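Local coordinates for extracellular solute-binding protein, family 1 (Bifidobacterium longum subsp. infantis, PDB 6FTH) that probably captures human milk oligosaccharides outside the cell and delivers them to an ABC transporter for uptake, at residues K146-T151 against D422-N427; V367-G372 against R408-I413; F374-T379 against E390-K395; N383-V388 against G416-G421. All coordinates share one frame; numbering follows the deposited sequence.

In the fold
From the N terminus, the chain first meets contact 1 in the loop after strand 140-143 and returns to it only with Asp422-Asn427, 271 residues on, so this contact closes the widest loop and the other three nest inside it. Helix 363-371 opens contact 2, which closes on the loop 408-413 and encloses contact 3, where the turn before strand 378-382 meets helix 390-398. Contact 4 pairs strands 385-388 and 418-420 of a three-stranded sheet and crosses both contact 2 and contact 3. Contact 3 sets helix 390-398 against the turn entering this sheet, contact 2 ties helix 363-371 to the loop before its last strand, and contact 1 joins the helix after that strand to the 146-151 loop.

Contact 1. Residues K146-T151 against D422-N427; sequences KSYSGT and DVDGDN
The ring of Tyr148 packs obliquely against Gly425, its CZ 3.5 Å from Gly425 CA, and carries its hydroxyl to the first turn of helix 423-432. There Tyr148 OH donates to Asp422 OD2 at 2.7 Å, meeting the carboxylate on its syn side and only 16° out of its plane. The two side chains come from opposite directions, with ring and carboxylate planes turned 35° apart.

Asp422 is the N-cap of the helix. With CG anti to the backbone N (chi1 172°), its carboxylate folds back over the helix start, and OD1 accepts from Gly425 N at 3.2 Å along a nearly straight N-H...O line. Aspartate suits this place because its short side chain offers one oxygen to the helix and the other to the tyrosine; both bonds together should fix the rotation of the carboxylate. Glycine suits position 425 equally well, since a CB there would press on Tyr148 OH and collide with Asp422 OD2.

Beside the ring, Ser147 CB rests 3.9 Å from Gly425 O. The serine hydroxyl is tied to Asp426 through a water, which lies 2.6 Å from Ser147 OG and donates to Asp426 OD1 at 2.9 Å. Asp424 turns its OD1 to another partner, Trp298 NE1.

The loop between strands 140-143 and 154-158 thus lies against the N-terminal turns of helix 423-432, where Tyr148 also touches Leu428, while Phe370 of helix 363-371 packs on both Tyr148 and Asp422.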
# COMPACT_ATOMS: atom_id res chain seq x y z
N LYS A 146 -8.61 -6.16 10.66
CA LYS A 146 -8.20 -7.47 10.16
C LYS A 146 -8.69 -7.78 8.74
O LYS A 146 -8.14 -8.66 8.09
CB LYS A 146 -8.63 -8.55 11.14
CG LYS A 146 -10.14 -8.69 11.31
CD LYS A 146 -10.50 -9.74 12.38
CE LYS A 146 -11.99 -9.98 12.51
NZ LYS A 146 -12.75 -8.87 13.09
N SER A 147 -9.72 -7.10 8.23
CA SER A 147 -10.05 -7.35 6.83
C SER A 147 -8.98 -6.87 5.87
O SER A 147 -9.01 -7.25 4.69
CB SER A 147 -11.38 -6.69 6.44
OG SER A 147 -12.46 -7.42 6.98
N TYR A 148 -8.05 -6.03 6.34
CA TYR A 148 -7.00 -5.44 5.53
C TYR A 148 -5.62 -6.01 5.83
O TYR A 148 -4.61 -5.44 5.40
CB TYR A 148 -7.02 -3.92 5.70
CG TYR A 148 -8.32 -3.25 5.32
CD1 TYR A 148 -8.53 -2.79 4.03
CD2 TYR A 148 -9.31 -3.03 6.28
CE1 TYR A 148 -9.70 -2.13 3.68
CE2 TYR A 148 -10.47 -2.39 5.95
CZ TYR A 148 -10.66 -1.94 4.64
OH TYR A 148 -11.80 -1.27 4.27
N SER A 149 -5.55 -7.13 6.54
CA SER A 149 -4.25 -7.68 6.89
C SER A 149 -3.52 -8.32 5.72
O SER A 149 -2.30 -8.51 5.83
CB SER A 149 -4.39 -8.72 8.00
OG SER A 149 -5.25 -9.77 7.61
N GLY A 150 -4.22 -8.66 4.64
CA GLY A 150 -3.60 -9.21 3.45
C GLY A 150 -3.01 -8.14 2.56
O GLY A 150 -3.02 -6.95 2.88
N THR A 151 -2.47 -8.58 1.42
CA THR A 151 -1.83 -7.66 0.49
C THR A 151 -2.85 -6.82 -0.29
O THR A 151 -4.01 -7.19 -0.48
CB THR A 151 -0.84 -8.36 -0.44
OG1 THR A 151 -0.27 -7.37 -1.29
CG2 THR A 151 -1.51 -9.45 -1.25
N ASP A 422 -18.64 -2.53 5.30
CA ASP A 422 -17.41 -1.91 4.81
C ASP A 422 -17.11 -2.66 3.53
O ASP A 422 -16.40 -3.68 3.52
CB ASP A 422 -16.25 -2.01 5.79
CG ASP A 422 -14.96 -1.54 5.19
OD1 ASP A 422 -14.97 -0.98 4.07
OD2 ASP A 422 -13.91 -1.67 5.88
N VAL A 423 -17.69 -2.19 2.44
CA VAL A 423 -17.65 -2.94 1.18
C VAL A 423 -16.22 -3.05 0.65
O VAL A 423 -15.84 -4.08 0.07
CB VAL A 423 -18.60 -2.26 0.18
CG1 VAL A 423 -18.46 -2.82 -1.20
CG2 VAL A 423 -20.05 -2.42 0.67
N ASP A 424 -15.42 -2.00 0.82
CA ASP A 424 -14.03 -2.07 0.37
C ASP A 424 -13.28 -3.17 1.14
O ASP A 424 -12.57 -3.98 0.53
CB ASP A 424 -13.35 -0.71 0.50
CG ASP A 424 -12.00 -0.67 -0.24
OD1 ASP A 424 -11.94 -1.21 -1.37
OD2 ASP A 424 -11.02 -0.10 0.30
N GLY A 425 -13.44 -3.22 2.46
CA GLY A 425 -12.80 -4.28 3.23
C GLY A 425 -13.29 -5.67 2.85
O GLY A 425 -12.50 -6.61 2.74
N ASP A 426 -14.61 -5.81 2.65
CA ASP A 426 -15.16 -7.10 2.24
C ASP A 426 -14.55 -7.52 0.90
O ASP A 426 -14.19 -8.69 0.70
CB ASP A 426 -16.68 -7.01 2.08
CG ASP A 426 -17.41 -6.77 3.39
OD1 ASP A 426 -16.84 -6.91 4.51
OD2 ASP A 426 -18.62 -6.45 3.26
N ASN A 427 -14.46 -6.57 -0.04
CA ASN A 427 -13.91 -6.85 -1.36
C ASN A 427 -12.45 -7.27 -1.26
O ASN A 427 -12.04 -8.24 -1.90
CB ASN A 427 -14.03 -5.63 -2.24
CG ASN A 427 -15.48 -5.36 -2.70
OD1 ASN A 427 -16.34 -6.23 -2.65
ND2 ASN A 427 -15.71 -4.17 -3.17
O HOH W 1 -14.45 -6.09 6.00

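Contact 2. Residues V367-G372 against R408-I413; sequences VQQFLG and RFSGWI
Gln369 places CG anti to its carbonyl carbon (chi1 -69°) and runs extended, carrying its amide to the backbone of Ser410; Phe409, with CG between its own backbone N and carbonyl carbon (chi1 80°), turns its ring back against the helix. The amide binds Ser410 twice: Ser410 N donates to Gln369 OE1 at 3.0 Å and Gln369 NE2 to Ser410 O at 2.9 Å. NE2 also bonds to Tyr365 O, one turn back. The acceptor Ser410 O lies almost in the Gln369 amide plane, whereas NE2 stands well above the Ser410 carbonyl plane. Glutamine fits because one flat group offers donor and acceptor to the buried backbone of a loop that forms no regular strand. Helix 363-371 is thereby fastened to the irregular loop between helix 390-398 and strand 418-420, part of a beta-alpha-beta crossover. A leucine in place of Gln369 would probably leave Ser410 N and O without these mates. Next along the helix, Phe370 CB sits over one face of the Phe409 ring, a CH-pi contact 4.2 Å from the centroid, and the rings meet obliquely at 38°. Ile413 CD1 touches both Phe370 CD2 and Val367 CG2, 4.2 Å from each.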
# COMPACT_ATOMS: atom_id res chain seq x y z
N VAL A 367 -13.82 4.11 15.25
CA VAL A 367 -14.87 3.68 14.34
C VAL A 367 -15.49 4.88 13.64
O VAL A 367 -15.73 4.84 12.42
CB VAL A 367 -15.92 2.81 15.06
CG1 VAL A 367 -17.09 2.54 14.13
CG2 VAL A 367 -15.29 1.50 15.52
N GLN A 368 -15.74 5.97 14.37
CA GLN A 368 -16.37 7.14 13.76
C GLN A 368 -15.43 7.86 12.79
O GLN A 368 -15.87 8.36 11.75
CB GLN A 368 -16.92 8.09 14.82
CG GLN A 368 -18.14 7.52 15.54
CD GLN A 368 -18.75 8.54 16.47
OE1 GLN A 368 -19.73 9.22 16.11
NE2 GLN A 368 -18.17 8.70 17.66
N GLN A 369 -14.13 7.91 13.07
CA GLN A 369 -13.23 8.46 12.05
C GLN A 369 -13.28 7.62 10.78
O GLN A 369 -13.25 8.15 9.67
CB GLN A 369 -11.79 8.49 12.53
CG GLN A 369 -11.44 9.43 13.61
CD GLN A 369 -10.01 9.20 14.01
OE1 GLN A 369 -9.09 9.57 13.27
NE2 GLN A 369 -9.80 8.49 15.11
N PHE A 370 -13.27 6.31 10.93
CA PHE A 370 -13.10 5.42 9.79
C PHE A 370 -14.38 5.37 8.95
O PHE A 370 -14.32 5.37 7.72
CB PHE A 370 -12.68 4.03 10.31
CG PHE A 370 -12.38 3.03 9.23
CD1 PHE A 370 -11.39 3.25 8.28
CD2 PHE A 370 -13.05 1.82 9.20
CE1 PHE A 370 -11.13 2.31 7.28
CE2 PHE A 370 -12.79 0.87 8.22
CZ PHE A 370 -11.83 1.12 7.27
N LEU A 371 -15.54 5.35 9.62
CA LEU A 371 -16.84 5.15 8.97
C LEU A 371 -17.77 6.35 9.07
O LEU A 371 -18.90 6.28 8.55
CB LEU A 371 -17.54 3.93 9.60
CG LEU A 371 -16.75 2.62 9.52
CD1 LEU A 371 -17.45 1.50 10.28
CD2 LEU A 371 -16.50 2.23 8.09
N GLY A 372 -17.36 7.42 9.73
CA GLY A 372 -18.20 8.58 9.94
C GLY A 372 -18.98 8.51 11.25
O GLY A 372 -19.02 7.49 11.94
N ARG A 408 -7.50 7.23 5.90
CA ARG A 408 -6.46 8.14 6.36
C ARG A 408 -6.52 8.42 7.87
O ARG A 408 -5.74 9.23 8.37
CB ARG A 408 -6.56 9.46 5.59
CG ARG A 408 -5.73 9.54 4.32
CD ARG A 408 -6.11 8.51 3.26
NE ARG A 408 -5.65 8.98 1.94
CZ ARG A 408 -5.94 8.40 0.78
NH1 ARG A 408 -6.65 7.29 0.72
NH2 ARG A 408 -5.51 8.96 -0.36
N PHE A 409 -7.40 7.75 8.61
CA PHE A 409 -7.67 8.07 10.01
C PHE A 409 -6.51 7.76 10.95
O PHE A 409 -5.52 7.09 10.61
CB PHE A 409 -8.94 7.37 10.51
CG PHE A 409 -8.76 5.89 10.91
CD1 PHE A 409 -7.99 5.01 10.16
CD2 PHE A 409 -9.43 5.40 12.00
CE1 PHE A 409 -7.88 3.66 10.54
CE2 PHE A 409 -9.32 4.07 12.39
CZ PHE A 409 -8.56 3.21 11.65
N SER A 410 -6.66 8.28 12.16
CA SER A 410 -5.68 8.18 13.25
C SER A 410 -6.36 7.38 14.36
O SER A 410 -6.92 7.95 15.30
CB SER A 410 -5.28 9.54 13.74
OG SER A 410 -4.76 10.29 12.66
N GLY A 411 -6.26 6.06 14.29
CA GLY A 411 -6.94 5.20 15.24
C GLY A 411 -6.69 3.76 14.89
O GLY A 411 -5.82 3.44 14.09
N TRP A 412 -7.47 2.86 15.52
CA TRP A 412 -7.32 1.45 15.25
C TRP A 412 -8.65 0.73 15.40
O TRP A 412 -9.46 1.09 16.26
CB TRP A 412 -6.25 0.78 16.13
CG TRP A 412 -6.59 0.61 17.59
CD1 TRP A 412 -6.82 1.60 18.51
CD2 TRP A 412 -6.67 -0.63 18.31
NE1 TRP A 412 -7.08 1.04 19.75
CE2 TRP A 412 -6.98 -0.33 19.64
CE3 TRP A 412 -6.50 -1.98 17.95
CZ2 TRP A 412 -7.11 -1.30 20.62
CZ3 TRP A 412 -6.65 -2.95 18.91
CH2 TRP A 412 -6.95 -2.60 20.23
N ILE A 413 -8.86 -0.26 14.54
CA ILE A 413 -10.04 -1.13 14.59
C ILE A 413 -9.62 -2.43 15.24
O ILE A 413 -8.90 -3.24 14.61
CB ILE A 413 -10.64 -1.37 13.19
CG1 ILE A 413 -10.94 -0.06 12.44
CG2 ILE A 413 -11.91 -2.22 13.32
CD1 ILE A 413 -11.91 0.88 13.10

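Contact 3. Residues F374-T379 against E390-K395; sequences FGNLVT and EDKYTK
Leu377 and Lys392 cross obliquely where the turn before strand 378-382 lies against helix 390-398, the helix of a beta-alpha-beta unit. The leucine presents its two methyls to successive helix residues. CD2 presses on Lys392 CG at 3.5 Å, tighter than usual for two carbons, while CD1 lies 3.9 Å from Tyr393 CD2, the leucine and tyrosine side chains standing at about a right angle. A branched apolar side chain suits this place because its fork spans both residues, and Phe402 and Pro403 cover it as well. An alanine in place of Leu377 is likely to open a gap beside the helix and take from Lys392 CG and the tyrosine ring the methyls that pack on them. The Tyr393 ring also packs edge-to-face with Phe402. Lys392, with CG anti to the backbone N (chi1 -167°) and the chain extended beyond, passes Leu377 and then crosses Asn376 at about a right angle. Its length lets the aliphatic part cover the leucine while the ammonium group stays at the surface. There Lys392 NZ donates to Asn376 O at 2.8 Å, from 39° above the carbonyl plane, and Lys392 CE lies 3.5 Å from Asn376 OD1.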
# COMPACT_ATOMS: atom_id res chain seq x y z
N PHE A 374 -21.62 8.22 14.22
CA PHE A 374 -22.75 7.36 14.55
C PHE A 374 -24.06 8.06 14.19
O PHE A 374 -24.23 9.26 14.45
CB PHE A 374 -22.73 7.03 16.04
CG PHE A 374 -21.58 6.15 16.47
CD1 PHE A 374 -21.18 5.07 15.70
CD2 PHE A 374 -20.90 6.42 17.64
CE1 PHE A 374 -20.13 4.27 16.11
CE2 PHE A 374 -19.86 5.64 18.05
CZ PHE A 374 -19.46 4.57 17.29
N GLY A 375 -24.97 7.31 13.57
CA GLY A 375 -26.24 7.85 13.14
C GLY A 375 -26.23 8.53 11.79
O GLY A 375 -27.30 8.87 11.28
N ASN A 376 -25.06 8.75 11.20
CA ASN A 376 -24.99 9.30 9.86
C ASN A 376 -24.89 8.13 8.89
O ASN A 376 -25.90 7.72 8.31
CB ASN A 376 -23.82 10.29 9.77
CG ASN A 376 -23.73 10.98 8.43
OD1 ASN A 376 -24.21 10.46 7.41
ND2 ASN A 376 -23.09 12.14 8.41
N LEU A 377 -23.70 7.53 8.75
CA LEU A 377 -23.51 6.37 7.89
C LEU A 377 -23.44 5.06 8.66
O LEU A 377 -23.54 4.00 8.04
CB LEU A 377 -22.19 6.47 7.11
CG LEU A 377 -21.96 7.72 6.29
CD1 LEU A 377 -20.63 7.58 5.54
CD2 LEU A 377 -23.11 7.91 5.32
N VAL A 378 -23.23 5.09 9.97
CA VAL A 378 -22.92 3.88 10.71
C VAL A 378 -23.78 3.83 11.96
O VAL A 378 -23.98 4.84 12.63
CB VAL A 378 -21.41 3.78 11.04
CG1 VAL A 378 -20.96 4.95 11.85
CG2 VAL A 378 -21.09 2.46 11.77
N THR A 379 -24.30 2.64 12.25
CA THR A 379 -25.11 2.39 13.44
C THR A 379 -24.28 1.58 14.43
O THR A 379 -23.66 0.58 14.06
CB THR A 379 -26.36 1.61 13.04
OG1 THR A 379 -27.18 2.44 12.20
CG2 THR A 379 -27.17 1.22 14.27
N GLU A 390 -24.64 1.21 3.25
CA GLU A 390 -23.70 1.14 2.13
C GLU A 390 -24.02 2.16 1.05
O GLU A 390 -23.11 2.82 0.52
CB GLU A 390 -23.70 -0.27 1.56
CG GLU A 390 -23.17 -1.31 2.53
CD GLU A 390 -23.41 -2.72 2.08
OE1 GLU A 390 -23.47 -2.96 0.86
OE2 GLU A 390 -23.54 -3.58 2.98
N ASP A 391 -25.30 2.30 0.69
CA ASP A 391 -25.65 3.25 -0.36
C ASP A 391 -25.40 4.68 0.07
O ASP A 391 -24.99 5.52 -0.73
CB ASP A 391 -27.11 3.06 -0.78
CG ASP A 391 -27.35 1.76 -1.49
OD1 ASP A 391 -26.36 1.15 -1.97
OD2 ASP A 391 -28.52 1.35 -1.57
N LYS A 392 -25.67 4.97 1.34
CA LYS A 392 -25.45 6.32 1.85
C LYS A 392 -23.96 6.65 1.91
O LYS A 392 -23.55 7.78 1.62
CB LYS A 392 -26.07 6.44 3.24
CG LYS A 392 -26.19 7.88 3.73
CD LYS A 392 -27.00 7.96 5.02
CE LYS A 392 -27.03 9.37 5.60
NZ LYS A 392 -27.71 9.39 6.95
N TYR A 393 -23.15 5.66 2.27
CA TYR A 393 -21.70 5.83 2.29
C TYR A 393 -21.18 6.19 0.90
O TYR A 393 -20.41 7.14 0.74
CB TYR A 393 -21.09 4.52 2.80
CG TYR A 393 -19.59 4.44 2.91
CD1 TYR A 393 -18.79 4.43 1.78
CD2 TYR A 393 -18.99 4.32 4.16
CE1 TYR A 393 -17.42 4.35 1.89
CE2 TYR A 393 -17.61 4.22 4.28
CZ TYR A 393 -16.84 4.23 3.15
OH TYR A 393 -15.47 4.15 3.23
N THR A 394 -21.56 5.42 -0.12
CA THR A 394 -21.07 5.70 -1.47
C THR A 394 -21.54 7.06 -1.96
O THR A 394 -20.79 7.78 -2.62
CB THR A 394 -21.48 4.60 -2.43
OG1 THR A 394 -22.90 4.45 -2.41
CG2 THR A 394 -20.88 3.28 -2.02
N LYS A 395 -22.77 7.44 -1.62
CA LYS A 395 -23.23 8.77 -2.00
C LYS A 395 -22.41 9.85 -1.32
O LYS A 395 -22.06 10.86 -1.95
CB LYS A 395 -24.72 8.93 -1.71
CG LYS A 395 -25.26 10.29 -2.14
CD LYS A 395 -26.75 10.38 -2.08
CE LYS A 395 -27.22 11.68 -2.74
NZ LYS A 395 -26.71 12.88 -2.04

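Contact 4. Residues N383-V388 against G416-G421; sequences NRHYTV and GVTIKG
Tyr386 O accepts from Lys420 N at 2.8 Å, almost straight, and has a weaker CA-H...O contact from Ile419 CA. Lys420 O receives Val388 N at 2.8 Å and a weak CA-H...O contact from Thr387 CA. With Thr418 N donating to Arg384 O and Tyr386 N to Thr418 O, four backbone bonds join the strands, whose axes run 20° from parallel.

On one face His385, Thr387, Thr418 and Lys420 line up. The imidazole, its CG anti to the backbone N (chi1 -171°), leans across, His385 CD2 meeting Thr418 CG2 at 3.5 Å with one ring face over Thr418 O. Asp381 takes hydrogen bonds from both His385 ND1 and Thr387 OG1, so polar residues suit this more open side.

The face of Tyr386 and Ile419 is mostly apolar in its contacts, Val417 and Val388 adding at the ends: Tyr386 CD2, at the ring edge, meets Val417 CG1 at 3.8 Å, Val388 CG2 meets Ile419 CG2 at 4.1 Å, and helix 363-371 packs on all four. Arg384 lays its guanidinium over Gly416, where a CB would clash, and pairs with Glu363, which also binds Tyr386 OH.

Parallel neighbours linked through helix 390-398 make this a beta-alpha-beta crossover.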
# COMPACT_ATOMS: atom_id res chain seq x y z
N ASN A 383 -22.43 -4.58 21.37
CA ASN A 383 -21.58 -5.77 21.33
C ASN A 383 -20.46 -5.67 20.30
O ASN A 383 -20.03 -6.67 19.71
CB ASN A 383 -22.42 -7.04 21.19
CG ASN A 383 -23.10 -7.42 22.52
OD1 ASN A 383 -23.16 -6.61 23.46
ND2 ASN A 383 -23.59 -8.63 22.60
N ARG A 384 -19.93 -4.46 20.16
CA ARG A 384 -18.79 -4.17 19.27
C ARG A 384 -19.12 -4.45 17.81
O ARG A 384 -18.21 -4.68 17.00
CB ARG A 384 -17.52 -4.92 19.70
CG ARG A 384 -17.24 -4.81 21.19
CD ARG A 384 -15.87 -5.33 21.56
NE ARG A 384 -14.84 -4.34 21.26
CZ ARG A 384 -13.54 -4.59 21.29
NH1 ARG A 384 -13.10 -5.80 21.61
NH2 ARG A 384 -12.67 -3.62 21.01
N HIS A 385 -20.40 -4.40 17.45
CA HIS A 385 -20.86 -4.59 16.07
C HIS A 385 -21.38 -3.27 15.53
O HIS A 385 -22.07 -2.51 16.24
CB HIS A 385 -21.96 -5.66 16.00
CG HIS A 385 -22.32 -6.04 14.60
ND1 HIS A 385 -23.12 -5.25 13.80
CD2 HIS A 385 -21.96 -7.10 13.84
CE1 HIS A 385 -23.25 -5.81 12.61
NE2 HIS A 385 -22.55 -6.94 12.61
N TYR A 386 -21.03 -2.98 14.28
CA TYR A 386 -21.40 -1.73 13.62
C TYR A 386 -21.92 -2.07 12.24
O TYR A 386 -21.40 -2.97 11.59
CB TYR A 386 -20.21 -0.78 13.53
CG TYR A 386 -19.67 -0.45 14.89
CD1 TYR A 386 -20.20 0.61 15.63
CD2 TYR A 386 -18.70 -1.24 15.47
CE1 TYR A 386 -19.74 0.89 16.89
CE2 TYR A 386 -18.21 -0.96 16.74
CZ TYR A 386 -18.75 0.10 17.45
OH TYR A 386 -18.31 0.42 18.72
N THR A 387 -22.92 -1.32 11.78
CA THR A 387 -23.50 -1.51 10.45
C THR A 387 -23.44 -0.21 9.65
O THR A 387 -23.91 0.83 10.11
CB THR A 387 -24.95 -1.99 10.54
OG1 THR A 387 -24.98 -3.23 11.26
CG2 THR A 387 -25.53 -2.19 9.14
N VAL A 388 -22.88 -0.30 8.47
CA VAL A 388 -22.77 0.81 7.54
C VAL A 388 -23.97 0.80 6.59
O VAL A 388 -24.34 -0.25 6.04
CB VAL A 388 -21.46 0.73 6.75
CG1 VAL A 388 -21.35 1.89 5.72
CG2 VAL A 388 -20.27 0.75 7.69
N GLY A 416 -11.73 -7.55 17.88
CA GLY A 416 -13.02 -7.84 18.50
C GLY A 416 -14.20 -7.05 17.95
O GLY A 416 -15.35 -7.37 18.29
N VAL A 417 -13.96 -6.07 17.10
CA VAL A 417 -15.00 -5.28 16.46
C VAL A 417 -15.38 -5.94 15.15
O VAL A 417 -14.51 -6.39 14.39
CB VAL A 417 -14.48 -3.85 16.20
CG1 VAL A 417 -15.38 -3.08 15.19
CG2 VAL A 417 -14.36 -3.11 17.52
N THR A 418 -16.68 -6.01 14.88
CA THR A 418 -17.22 -6.50 13.62
C THR A 418 -17.93 -5.35 12.92
O THR A 418 -18.71 -4.63 13.56
CB THR A 418 -18.20 -7.65 13.84
OG1 THR A 418 -17.48 -8.76 14.38
CG2 THR A 418 -18.85 -8.05 12.51
N ILE A 419 -17.65 -5.19 11.64
CA ILE A 419 -18.29 -4.16 10.82
C ILE A 419 -19.01 -4.87 9.70
O ILE A 419 -18.40 -5.66 8.96
CB ILE A 419 -17.27 -3.18 10.25
CG1 ILE A 419 -16.52 -2.46 11.38
CG2 ILE A 419 -17.98 -2.17 9.32
CD1 ILE A 419 -15.30 -1.65 10.94
N LYS A 420 -20.29 -4.58 9.56
CA LYS A 420 -21.07 -5.01 8.43
C LYS A 420 -21.21 -3.83 7.48
O LYS A 420 -21.59 -2.73 7.91
CB LYS A 420 -22.43 -5.50 8.88
CG LYS A 420 -23.38 -5.82 7.76
CD LYS A 420 -24.69 -6.29 8.38
CE LYS A 420 -25.82 -6.49 7.43
NZ LYS A 420 -27.01 -6.87 8.28
N GLY A 421 -20.85 -4.03 6.22
CA GLY A 421 -21.04 -3.02 5.21
C GLY A 421 -19.84 -2.15 4.89
O GLY A 421 -20.02 -1.09 4.28
O HOH W 2 -27.19 -4.87 11.04